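PDB 3W1O: DNA mimic protein DMP12 from Neisseria meningitidis MC58, which mimics DNA and binds the histone-like protein HU, occupying its DNA-binding sites and so partly preventing HU from binding DNA, more likely as a regulator than a competitive inhibitor. Local coordinates for residues Glu23-Ala28 and Thr114-Phe119; Thr36-Thr41 and Glu95-Asn100; Gly52-Val57 and Lys99-Val104; Glu85-Ser90 and His103-Ala108. One frame throughout, in Å; residues are numbered along the deposited sequence.

Overall arrangement
Interactions 1 and 2 both reach the antiparallel sheet, whose strand order is 37-40, 7-10, 115-118, 72-75. Helix 21-30 lies against one face in interaction 1. Helix 96-111 lies against the other and takes part in interactions 2, 3 and 4, meeting in turn strand 37-40, helix 53-61 and helix 77-88. The centres of interactions 2 and 3 are about 8 Å apart, and those of 3 and 4 about 7 Å. The centres of interactions 1 and 4 are about 18 Å apart, on opposite sides of the chain's centre. Along the sequence, 23-28 and 114-119 enclose all the other segments. The contacts join the C-terminal strand and the helices on both faces of the sheet in one compact monomer, the form that binds the HU dimer.

Interaction 1 (Glu23-Ala28 and Thr114-Phe119); sequences EMIDWA and TVIFHF
I25 sets its CG2 methyl over one face of the H118 imidazole, one of two tight spots in the contact. The methyl sits over the centre of the ring, with I25 CG2 3.6 Å from the H118 ring centroid and 14° off the normal, a CH-pi contact. CG2 of I25 is anti to the backbone N, which leaves CG1 to carry CD1 back along the root of the histidine. There I25 CD1 is 3.7 Å from both CB and CG of H118. The two side chains cross at about a right angle. The ring is also held at its polar end: H118 ND1 is hydrogen-bonded to D72 on the neighbouring strand 72-75. This bond probably fixes the rotation of the ring under the methyl.

The contact sets helix 21-30 across one face of the antiparallel sheet, at 80° to strand 115-118. Their axes are 10.6 Å apart. V115 and F117 point to the other face, where V115 meets L105 and A108 of helix 96-111.

Two residues earlier in the strand, buried I116 makes the second tight spot. M24 bends at chi3 (78°) and brings its terminal methyl onto CD1 of I116. M24 CE and I116 CD1 are 3.5 Å apart, closer than usual for two methyls. Between the two spots the touch is looser, with I116 CG2 4.1 Å from I25 CD1. The open side lies at M24 and H118, both partly exposed. No hydrogen bond crosses between the segments.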
# COMPACT_ATOMS: atom_id res chain seq x y z
N GLU A 23 10.82 12.64 5.76
CA GLU A 23 9.69 13.51 6.10
C GLU A 23 8.34 12.98 5.57
O GLU A 23 7.32 13.21 6.24
CB GLU A 23 9.91 14.92 5.58
CG GLU A 23 10.89 15.70 6.38
CD GLU A 23 11.04 17.14 5.87
OE1 GLU A 23 12.19 17.56 5.62
OE2 GLU A 23 10.01 17.83 5.71
N MET A 24 8.32 12.31 4.41
CA MET A 24 7.06 11.70 3.89
C MET A 24 6.65 10.56 4.81
O MET A 24 5.47 10.37 5.11
CB MET A 24 7.21 11.10 2.48
CG MET A 24 7.44 12.08 1.40
SD MET A 24 7.85 11.29 -0.21
CE MET A 24 6.21 10.74 -0.76
N ILE A 25 7.64 9.77 5.23
CA ILE A 25 7.34 8.63 6.13
C ILE A 25 6.82 9.16 7.47
O ILE A 25 5.84 8.63 8.01
CB ILE A 25 8.59 7.75 6.41
CG1 ILE A 25 9.15 7.19 5.09
CG2 ILE A 25 8.26 6.58 7.38
CD1 ILE A 25 8.16 6.27 4.34
N ASP A 26 7.48 10.19 7.99
CA ASP A 26 7.03 10.84 9.21
C ASP A 26 5.59 11.33 9.05
O ASP A 26 4.78 11.09 9.91
CB ASP A 26 7.92 12.00 9.58
CG ASP A 26 9.33 11.58 9.98
OD1 ASP A 26 9.58 10.39 10.33
OD2 ASP A 26 10.20 12.48 9.95
N TRP A 27 5.28 11.97 7.92
CA TRP A 27 3.93 12.42 7.62
C TRP A 27 2.95 11.25 7.70
O TRP A 27 1.90 11.38 8.34
CB TRP A 27 3.85 13.10 6.25
CG TRP A 27 2.48 13.59 5.92
CD1 TRP A 27 1.97 14.83 6.15
CD2 TRP A 27 1.44 12.83 5.25
NE1 TRP A 27 0.69 14.90 5.68
CE2 TRP A 27 0.32 13.69 5.14
CE3 TRP A 27 1.35 11.51 4.74
CZ2 TRP A 27 -0.90 13.29 4.53
CZ3 TRP A 27 0.14 11.10 4.14
CH2 TRP A 27 -0.97 11.98 4.05
N ALA A 28 3.29 10.11 7.09
CA ALA A 28 2.35 8.98 7.05
C ALA A 28 2.04 8.49 8.48
O ALA A 28 0.88 8.30 8.82
CB ALA A 28 2.93 7.87 6.20
N THR A 114 2.94 8.93 -6.05
CA THR A 114 3.62 7.64 -5.93
C THR A 114 3.06 6.97 -4.69
O THR A 114 2.68 7.62 -3.75
CB THR A 114 5.16 7.80 -5.90
OG1 THR A 114 5.59 7.95 -7.26
CG2 THR A 114 5.87 6.59 -5.33
N VAL A 115 2.93 5.67 -4.76
CA VAL A 115 2.51 4.88 -3.59
C VAL A 115 3.74 4.32 -2.91
O VAL A 115 4.62 3.79 -3.57
CB VAL A 115 1.55 3.78 -4.04
CG1 VAL A 115 1.34 2.75 -2.94
CG2 VAL A 115 0.20 4.43 -4.37
N ILE A 116 3.83 4.46 -1.59
CA ILE A 116 4.96 3.90 -0.84
C ILE A 116 4.53 2.72 0.01
O ILE A 116 3.45 2.76 0.63
CB ILE A 116 5.49 5.00 0.09
CG1 ILE A 116 6.04 6.14 -0.81
CG2 ILE A 116 6.55 4.45 1.04
CD1 ILE A 116 6.32 7.36 -0.06
N PHE A 117 5.35 1.67 0.02
CA PHE A 117 5.20 0.66 1.05
C PHE A 117 6.37 0.88 2.00
O PHE A 117 7.51 0.87 1.56
CB PHE A 117 5.29 -0.77 0.49
CG PHE A 117 4.26 -1.15 -0.55
CD1 PHE A 117 3.18 -0.34 -0.87
CD2 PHE A 117 4.37 -2.36 -1.20
CE1 PHE A 117 2.23 -0.73 -1.87
CE2 PHE A 117 3.42 -2.76 -2.19
CZ PHE A 117 2.37 -1.93 -2.50
N HIS A 118 6.09 1.04 3.28
CA HIS A 118 7.20 1.28 4.26
C HIS A 118 7.05 0.36 5.47
O HIS A 118 5.96 0.26 6.01
CB HIS A 118 7.24 2.73 4.71
CG HIS A 118 8.18 2.95 5.86
ND1 HIS A 118 9.54 3.09 5.68
CD2 HIS A 118 7.97 2.96 7.21
CE1 HIS A 118 10.13 3.22 6.87
NE2 HIS A 118 9.20 3.14 7.81
N PHE A 119 8.14 -0.28 5.89
CA PHE A 119 8.08 -1.13 7.09
C PHE A 119 9.46 -1.05 7.72
O PHE A 119 10.50 -0.92 7.04
CB PHE A 119 7.76 -2.56 6.68
CG PHE A 119 7.27 -3.47 7.78
CD1 PHE A 119 6.74 -2.97 8.97
CD2 PHE A 119 7.28 -4.84 7.57
CE1 PHE A 119 6.22 -3.86 9.95
CE2 PHE A 119 6.75 -5.74 8.56
CZ PHE A 119 6.24 -5.23 9.74
OXT PHE A 119 9.54 -1.06 8.96

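Interaction 2 (Thr36-Thr41 and Glu95-Asn100)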
# COMPACT_ATOMS: atom_id res chain seq x y z
N THR A 36 -5.57 8.01 2.74
CA THR A 36 -4.45 7.69 1.81
C THR A 36 -3.42 6.81 2.48
O THR A 36 -2.41 6.48 1.85
CB THR A 36 -3.73 8.95 1.28
OG1 THR A 36 -3.06 9.62 2.37
CG2 THR A 36 -4.76 9.91 0.57
N VAL A 37 -3.66 6.43 3.74
CA VAL A 37 -2.69 5.68 4.51
C VAL A 37 -3.35 4.40 4.96
O VAL A 37 -4.46 4.44 5.56
CB VAL A 37 -2.12 6.42 5.73
CG1 VAL A 37 -1.26 5.45 6.59
CG2 VAL A 37 -1.31 7.64 5.33
N VAL A 38 -2.73 3.27 4.66
CA VAL A 38 -3.21 2.03 5.25
C VAL A 38 -2.15 1.56 6.27
O VAL A 38 -1.02 1.33 5.90
CB VAL A 38 -3.43 0.93 4.21
CG1 VAL A 38 -4.00 -0.32 4.87
CG2 VAL A 38 -4.39 1.42 3.10
N GLU A 39 -2.54 1.39 7.52
CA GLU A 39 -1.67 0.84 8.54
C GLU A 39 -2.00 -0.63 8.66
O GLU A 39 -3.18 -0.99 8.78
CB GLU A 39 -2.00 1.56 9.87
CG GLU A 39 -1.23 1.07 11.05
CD GLU A 39 -1.70 1.74 12.32
OE1 GLU A 39 -2.93 1.95 12.50
OE2 GLU A 39 -0.82 2.05 13.13
N ILE A 40 -0.99 -1.50 8.66
CA ILE A 40 -1.22 -2.92 8.59
C ILE A 40 -0.50 -3.58 9.75
O ILE A 40 0.71 -3.47 9.83
CB ILE A 40 -0.75 -3.52 7.28
CG1 ILE A 40 -1.38 -2.75 6.13
CG2 ILE A 40 -1.16 -5.03 7.16
CD1 ILE A 40 -1.01 -3.27 4.70
N THR A 41 -1.22 -4.31 10.59
CA THR A 41 -0.58 -4.83 11.78
C THR A 41 0.09 -6.17 11.49
O THR A 41 -0.17 -6.80 10.48
CB THR A 41 -1.62 -5.06 12.87
OG1 THR A 41 -2.54 -6.05 12.41
CG2 THR A 41 -2.37 -3.76 13.14
N GLU A 95 -12.80 -7.50 1.09
CA GLU A 95 -12.48 -7.51 2.50
C GLU A 95 -11.86 -6.16 2.85
O GLU A 95 -11.25 -5.52 2.00
CB GLU A 95 -11.57 -8.69 2.80
CG GLU A 95 -12.32 -9.97 2.56
CD GLU A 95 -11.54 -11.20 2.89
OE1 GLU A 95 -10.46 -11.06 3.51
OE2 GLU A 95 -12.00 -12.31 2.51
N PRO A 96 -12.11 -5.67 4.08
CA PRO A 96 -11.72 -4.28 4.36
C PRO A 96 -10.29 -3.96 4.05
O PRO A 96 -10.05 -2.94 3.44
CB PRO A 96 -11.99 -4.12 5.86
CG PRO A 96 -13.22 -5.10 6.06
CD PRO A 96 -12.89 -6.28 5.18
N LEU A 97 -9.32 -4.79 4.47
CA LEU A 97 -7.93 -4.40 4.20
C LEU A 97 -7.68 -4.25 2.70
O LEU A 97 -6.96 -3.34 2.25
CB LEU A 97 -6.97 -5.44 4.80
CG LEU A 97 -5.47 -5.23 4.48
CD1 LEU A 97 -5.03 -3.92 5.14
CD2 LEU A 97 -4.63 -6.41 5.01
N VAL A 98 -8.22 -5.18 1.91
CA VAL A 98 -8.01 -5.14 0.48
C VAL A 98 -8.70 -3.91 -0.09
O VAL A 98 -8.12 -3.23 -0.93
CB VAL A 98 -8.49 -6.45 -0.21
CG1 VAL A 98 -8.23 -6.38 -1.75
CG2 VAL A 98 -7.74 -7.67 0.43
N LYS A 99 -9.92 -3.58 0.38
CA LYS A 99 -10.58 -2.37 -0.04
C LYS A 99 -9.77 -1.14 0.30
O LYS A 99 -9.74 -0.18 -0.47
CB LYS A 99 -11.98 -2.22 0.59
CG LYS A 99 -13.04 -3.23 0.05
CD LYS A 99 -14.35 -3.12 0.89
CE LYS A 99 -14.89 -1.67 0.81
NZ LYS A 99 -16.27 -1.72 1.28
N ASN A 100 -9.17 -1.15 1.49
CA ASN A 100 -8.41 -0.02 1.92
C ASN A 100 -7.17 0.18 1.04
O ASN A 100 -6.80 1.31 0.76
CB ASN A 100 -8.04 -0.18 3.38
CG ASN A 100 -9.24 0.05 4.30
OD1 ASN A 100 -10.18 0.72 3.90
ND2 ASN A 100 -9.20 -0.52 5.47
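L97 pushes one methyl, CD1, between V38 and I40 of the edge strand. L97 CD1 is 3.8 Å from V38 CG1 and 4.0 Å from I40 CG1. The leucine runs obliquely to the valine but at about a right angle to the isoleucine. Its CG is anti to the backbone N (chi1 175°), and this swings the branch from the flank of the helix over to the strand. The CB of I40 does not point straight at the helix, yet CG1 and CD1 extend toward the leucine, and I40 CD1 comes within 4.1 Å of L97 CD1.

V38 faces the helix directly and uses its two methyls for different partners. CG1 takes the leucine. V38 CG2 lies 3.4 Å from the backbone N100 O and 4.0 Å from N100 CB.

These contacts lay the first turn of helix 96-111 against strand 37-40, an outermost strand of the four-stranded antiparallel sheet. Strand and helix run roughly antiparallel, at 146°, with axes 9.5 Å apart. V37 and E39 point to the opposite face of the sheet. Helix 42-51, which follows the strand, also packs on both partners: I45 touches I40, and Y48 touches L97.

Just before the helix, E95 at the N-cap position joins it to helix 42-51. Its OE2 forms a salt bridge to R51, and its OE1 is hydrogen-bonded to Y48. At the other end of the segment, N100 is exposed to solvent.

Interaction 3 (Gly52-Val57 and Lys99-Val104)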
# COMPACT_ATOMS: atom_id res chain seq x y z
N GLY A 52 -2.69 -15.38 0.69
CA GLY A 52 -2.09 -15.12 -0.61
C GLY A 52 -2.14 -13.67 -1.10
O GLY A 52 -1.82 -13.42 -2.26
N LEU A 53 -2.47 -12.72 -0.22
CA LEU A 53 -2.52 -11.32 -0.59
C LEU A 53 -1.14 -10.77 -1.07
O LEU A 53 -1.05 -10.07 -2.09
CB LEU A 53 -3.09 -10.46 0.54
CG LEU A 53 -3.06 -8.92 0.31
CD1 LEU A 53 -3.88 -8.51 -0.99
CD2 LEU A 53 -3.62 -8.16 1.49
N TRP A 54 -0.07 -11.06 -0.33
CA TRP A 54 1.20 -10.45 -0.66
C TRP A 54 1.74 -11.12 -1.90
O TRP A 54 2.33 -10.45 -2.77
CB TRP A 54 2.19 -10.52 0.51
CG TRP A 54 1.56 -10.06 1.80
CD1 TRP A 54 1.51 -10.76 2.96
CD2 TRP A 54 0.85 -8.84 2.04
NE1 TRP A 54 0.83 -10.06 3.92
CE2 TRP A 54 0.41 -8.87 3.39
CE3 TRP A 54 0.56 -7.70 1.25
CZ2 TRP A 54 -0.30 -7.83 3.97
CZ3 TRP A 54 -0.15 -6.66 1.84
CH2 TRP A 54 -0.57 -6.73 3.17
N ARG A 55 1.49 -12.41 -2.03
CA ARG A 55 1.84 -13.10 -3.29
C ARG A 55 1.16 -12.46 -4.51
O ARG A 55 1.74 -12.34 -5.59
CB ARG A 55 1.47 -14.59 -3.16
CG ARG A 55 2.45 -15.32 -2.24
CD ARG A 55 2.11 -16.81 -2.14
NE ARG A 55 1.48 -17.13 -0.86
CZ ARG A 55 0.24 -17.59 -0.76
NH1 ARG A 55 -0.45 -17.78 -1.87
NH2 ARG A 55 -0.30 -17.87 0.43
N LEU A 56 -0.08 -12.03 -4.36
CA LEU A 56 -0.78 -11.35 -5.43
C LEU A 56 -0.08 -10.07 -5.80
O LEU A 56 0.06 -9.78 -6.99
CB LEU A 56 -2.22 -11.04 -5.01
CG LEU A 56 -3.46 -11.23 -5.86
CD1 LEU A 56 -3.46 -12.51 -6.76
CD2 LEU A 56 -4.61 -11.29 -4.88
N VAL A 57 0.31 -9.29 -4.78
CA VAL A 57 1.05 -8.06 -4.99
C VAL A 57 2.38 -8.37 -5.67
O VAL A 57 2.76 -7.70 -6.64
CB VAL A 57 1.29 -7.29 -3.68
CG1 VAL A 57 2.11 -6.06 -3.97
CG2 VAL A 57 -0.04 -6.87 -3.06
N LYS A 99 -9.92 -3.58 0.38
CA LYS A 99 -10.58 -2.37 -0.04
C LYS A 99 -9.77 -1.14 0.30
O LYS A 99 -9.74 -0.18 -0.47
CB LYS A 99 -11.98 -2.22 0.59
CG LYS A 99 -13.04 -3.23 0.05
CD LYS A 99 -14.35 -3.12 0.89
CE LYS A 99 -14.89 -1.67 0.81
NZ LYS A 99 -16.27 -1.72 1.28
N ASN A 100 -9.17 -1.15 1.49
CA ASN A 100 -8.41 -0.02 1.92
C ASN A 100 -7.17 0.18 1.04
O ASN A 100 -6.80 1.31 0.76
CB ASN A 100 -8.04 -0.18 3.38
CG ASN A 100 -9.24 0.05 4.30
OD1 ASN A 100 -10.18 0.72 3.90
ND2 ASN A 100 -9.20 -0.52 5.47
N ILE A 101 -6.52 -0.93 0.67
CA ILE A 101 -5.32 -0.82 -0.18
C ILE A 101 -5.77 -0.33 -1.54
O ILE A 101 -5.22 0.63 -2.08
CB ILE A 101 -4.58 -2.17 -0.30
CG1 ILE A 101 -3.92 -2.50 1.03
CG2 ILE A 101 -3.50 -2.09 -1.40
CD1 ILE A 101 -3.32 -3.95 1.09
N ILE A 102 -6.87 -0.91 -2.03
CA ILE A 102 -7.42 -0.46 -3.32
C ILE A 102 -7.69 1.05 -3.33
O ILE A 102 -7.41 1.77 -4.32
CB ILE A 102 -8.68 -1.26 -3.71
CG1 ILE A 102 -8.31 -2.69 -4.14
CG2 ILE A 102 -9.45 -0.54 -4.82
CD1 ILE A 102 -9.58 -3.64 -4.20
N HIS A 103 -8.19 1.54 -2.21
CA HIS A 103 -8.54 2.94 -2.16
C HIS A 103 -7.33 3.85 -2.27
O HIS A 103 -7.39 4.93 -2.91
CB HIS A 103 -9.25 3.29 -0.86
CG HIS A 103 -9.80 4.66 -0.89
ND1 HIS A 103 -10.86 5.01 -1.71
CD2 HIS A 103 -9.37 5.81 -0.31
CE1 HIS A 103 -11.09 6.31 -1.58
NE2 HIS A 103 -10.20 6.81 -0.74
N VAL A 104 -6.25 3.48 -1.56
CA VAL A 104 -4.99 4.23 -1.70
C VAL A 104 -4.53 4.24 -3.14
O VAL A 104 -4.15 5.27 -3.66
CB VAL A 104 -3.88 3.60 -0.86
CG1 VAL A 104 -2.50 4.37 -1.14
CG2 VAL A 104 -4.31 3.76 0.63
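I101 CD1 makes both contacts with helix 53-61, and both are light and apolar. The I101 CD1 methyl is 4.2 Å from L53 CD2 and 4.2 Å from W54 CZ3, and it approaches the indole obliquely. I101 has chi1 -71° and chi2 171°, an extended chain that carries CD1 out to helix 53-61. L53 faces I101 directly. W54 starts out in another direction, but the far end of its six-membered ring returns to the methyl. Within the segment, L53 CG lies 3.9 Å above the plane of the W54 indole, toward its rim.

No hydrogen bond joins the two segments. The polar edge of the tryptophan is satisfied elsewhere: W54 NE1 bonds to I45 O of helix 42-51. W64 meets the same ring edge-to-face.

Just before L53, G52 has positive phi (94°) and closes helix 42-51 in a Schellman motif. It is also the N-cap residue of helix 53-61, so one glycine ends one helix and begins the next. L87 of helix 77-88 touches both L53 and I101. Helices 53-61, 77-88 and 96-111 thus pack together on the side of the antiparallel sheet that helix 96-111 covers.

Interaction 4 (Glu85-Ser90 and His103-Ala108)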
# COMPACT_ATOMS: atom_id res chain seq x y z
N GLU A 85 -5.80 -3.82 -10.27
CA GLU A 85 -6.54 -4.82 -11.03
C GLU A 85 -6.48 -6.18 -10.34
O GLU A 85 -7.53 -6.82 -10.22
CB GLU A 85 -6.00 -4.95 -12.46
CG GLU A 85 -7.04 -5.46 -13.47
CD GLU A 85 -8.26 -4.51 -13.58
OE1 GLU A 85 -8.05 -3.28 -13.69
OE2 GLU A 85 -9.42 -5.00 -13.53
N LYS A 86 -5.28 -6.62 -9.93
CA LYS A 86 -5.08 -7.93 -9.26
C LYS A 86 -6.00 -8.00 -8.03
O LYS A 86 -6.68 -9.00 -7.77
CB LYS A 86 -3.64 -8.13 -8.78
CG LYS A 86 -2.57 -8.38 -9.83
CD LYS A 86 -2.53 -9.83 -10.23
CE LYS A 86 -1.76 -9.99 -11.54
NZ LYS A 86 -1.74 -11.44 -11.90
N LEU A 87 -5.99 -6.92 -7.25
CA LEU A 87 -6.81 -6.95 -6.03
C LEU A 87 -8.31 -6.94 -6.29
O LEU A 87 -9.06 -7.61 -5.59
CB LEU A 87 -6.43 -5.81 -5.10
CG LEU A 87 -4.98 -5.78 -4.61
CD1 LEU A 87 -4.76 -4.66 -3.59
CD2 LEU A 87 -4.61 -7.06 -3.98
N GLN A 88 -8.74 -6.10 -7.23
CA GLN A 88 -10.17 -5.99 -7.59
C GLN A 88 -10.72 -7.31 -8.11
O GLN A 88 -11.89 -7.61 -7.91
CB GLN A 88 -10.37 -4.89 -8.63
CG GLN A 88 -10.39 -3.52 -8.00
CD GLN A 88 -10.40 -2.41 -9.01
OE1 GLN A 88 -9.96 -2.60 -10.16
NE2 GLN A 88 -10.87 -1.26 -8.60
N ASN A 89 -9.86 -8.09 -8.76
CA ASN A 89 -10.26 -9.39 -9.31
C ASN A 89 -10.04 -10.57 -8.39
O ASN A 89 -10.33 -11.70 -8.79
CB ASN A 89 -9.60 -9.64 -10.69
CG ASN A 89 -10.08 -8.68 -11.75
OD1 ASN A 89 -9.31 -8.22 -12.58
ND2 ASN A 89 -11.37 -8.35 -11.72
N SER A 90 -9.58 -10.32 -7.16
CA SER A 90 -9.17 -11.37 -6.24
C SER A 90 -10.33 -11.95 -5.45
O SER A 90 -11.43 -11.40 -5.47
CB SER A 90 -8.13 -10.85 -5.24
OG SER A 90 -8.72 -9.94 -4.32
N HIS A 103 -8.19 1.54 -2.21
CA HIS A 103 -8.54 2.94 -2.16
C HIS A 103 -7.33 3.85 -2.27
O HIS A 103 -7.39 4.93 -2.91
CB HIS A 103 -9.25 3.29 -0.86
CG HIS A 103 -9.80 4.66 -0.89
ND1 HIS A 103 -10.86 5.01 -1.71
CD2 HIS A 103 -9.37 5.81 -0.31
CE1 HIS A 103 -11.09 6.31 -1.58
NE2 HIS A 103 -10.20 6.81 -0.74
N VAL A 104 -6.25 3.48 -1.56
CA VAL A 104 -4.99 4.23 -1.70
C VAL A 104 -4.53 4.24 -3.14
O VAL A 104 -4.15 5.27 -3.66
CB VAL A 104 -3.88 3.60 -0.86
CG1 VAL A 104 -2.50 4.37 -1.14
CG2 VAL A 104 -4.31 3.76 0.63
N LEU A 105 -4.61 3.09 -3.78
CA LEU A 105 -4.22 2.99 -5.19
C LEU A 105 -5.08 3.92 -6.08
O LEU A 105 -4.55 4.71 -6.87
CB LEU A 105 -4.28 1.53 -5.66
CG LEU A 105 -3.42 0.53 -4.85
CD1 LEU A 105 -3.60 -0.87 -5.42
CD2 LEU A 105 -1.93 0.95 -4.80
N GLU A 106 -6.38 3.87 -5.91
CA GLU A 106 -7.27 4.77 -6.68
C GLU A 106 -6.96 6.23 -6.44
O GLU A 106 -6.93 7.05 -7.40
CB GLU A 106 -8.75 4.48 -6.34
CG GLU A 106 -9.17 3.12 -6.84
CD GLU A 106 -10.61 2.77 -6.57
OE1 GLU A 106 -11.24 3.48 -5.77
OE2 GLU A 106 -11.10 1.77 -7.14
N TYR A 107 -6.71 6.59 -5.18
CA TYR A 107 -6.46 7.96 -4.85
C TYR A 107 -5.16 8.40 -5.56
O TYR A 107 -5.03 9.56 -6.01
CB TYR A 107 -6.27 8.11 -3.35
CG TYR A 107 -6.18 9.52 -2.84
CD1 TYR A 107 -7.25 10.15 -2.23
CD2 TYR A 107 -4.98 10.24 -2.94
CE1 TYR A 107 -7.17 11.47 -1.72
CE2 TYR A 107 -4.91 11.56 -2.48
CZ TYR A 107 -5.97 12.15 -1.86
OH TYR A 107 -5.84 13.43 -1.41
N ALA A 108 -4.18 7.52 -5.56
CA ALA A 108 -2.85 7.87 -6.10
C ALA A 108 -2.98 8.02 -7.60
O ALA A 108 -2.32 8.87 -8.18
CB ALA A 108 -1.84 6.77 -5.80
O HOH W 1 -10.73 1.48 -9.81
O HOH W 2 -12.72 -0.04 -6.41
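L87 and L105 meet through their CD1 methyls, and the ends of Q88 and E106 come close beside them. The contact joins two helices, 77-88 and 96-111, which follow each other in the chain and pack side by side as a helical hairpin. L87 CD1 and L105 CD1 are 4.4 Å apart, a light touch on the buried side.

On the outer side the polar pair is bridged by solvent. Q88 NE2 and E106 OE2 are 3.4 Å apart, but the angle is poor and they form no direct hydrogen bond. A water links them instead. It accepts from Q88 NE2 at 3.0 Å and donates to E106 OE2 at 2.7 Å. A second water appears to bridge the same two atoms, but it lies unusually near the carboxylate and is less certain. Both side chains are extended beyond CG, and this brings their ends near each other. The amide and carboxylate planes are turned 71° apart.

The next shell places these groups. L87 also packs on V98 and I102 of helix 96-111. L105 lies on I80, V83 and K84 of helix 77-88, and E106 touches K84 as well.

Helix 77-88 ends just past the glutamine, and S90 folds back on its last turn. The carbonyl L87 O receives two bonds from the same face, from S90 N at 3.2 Å and from S90 OG at 2.7 Å.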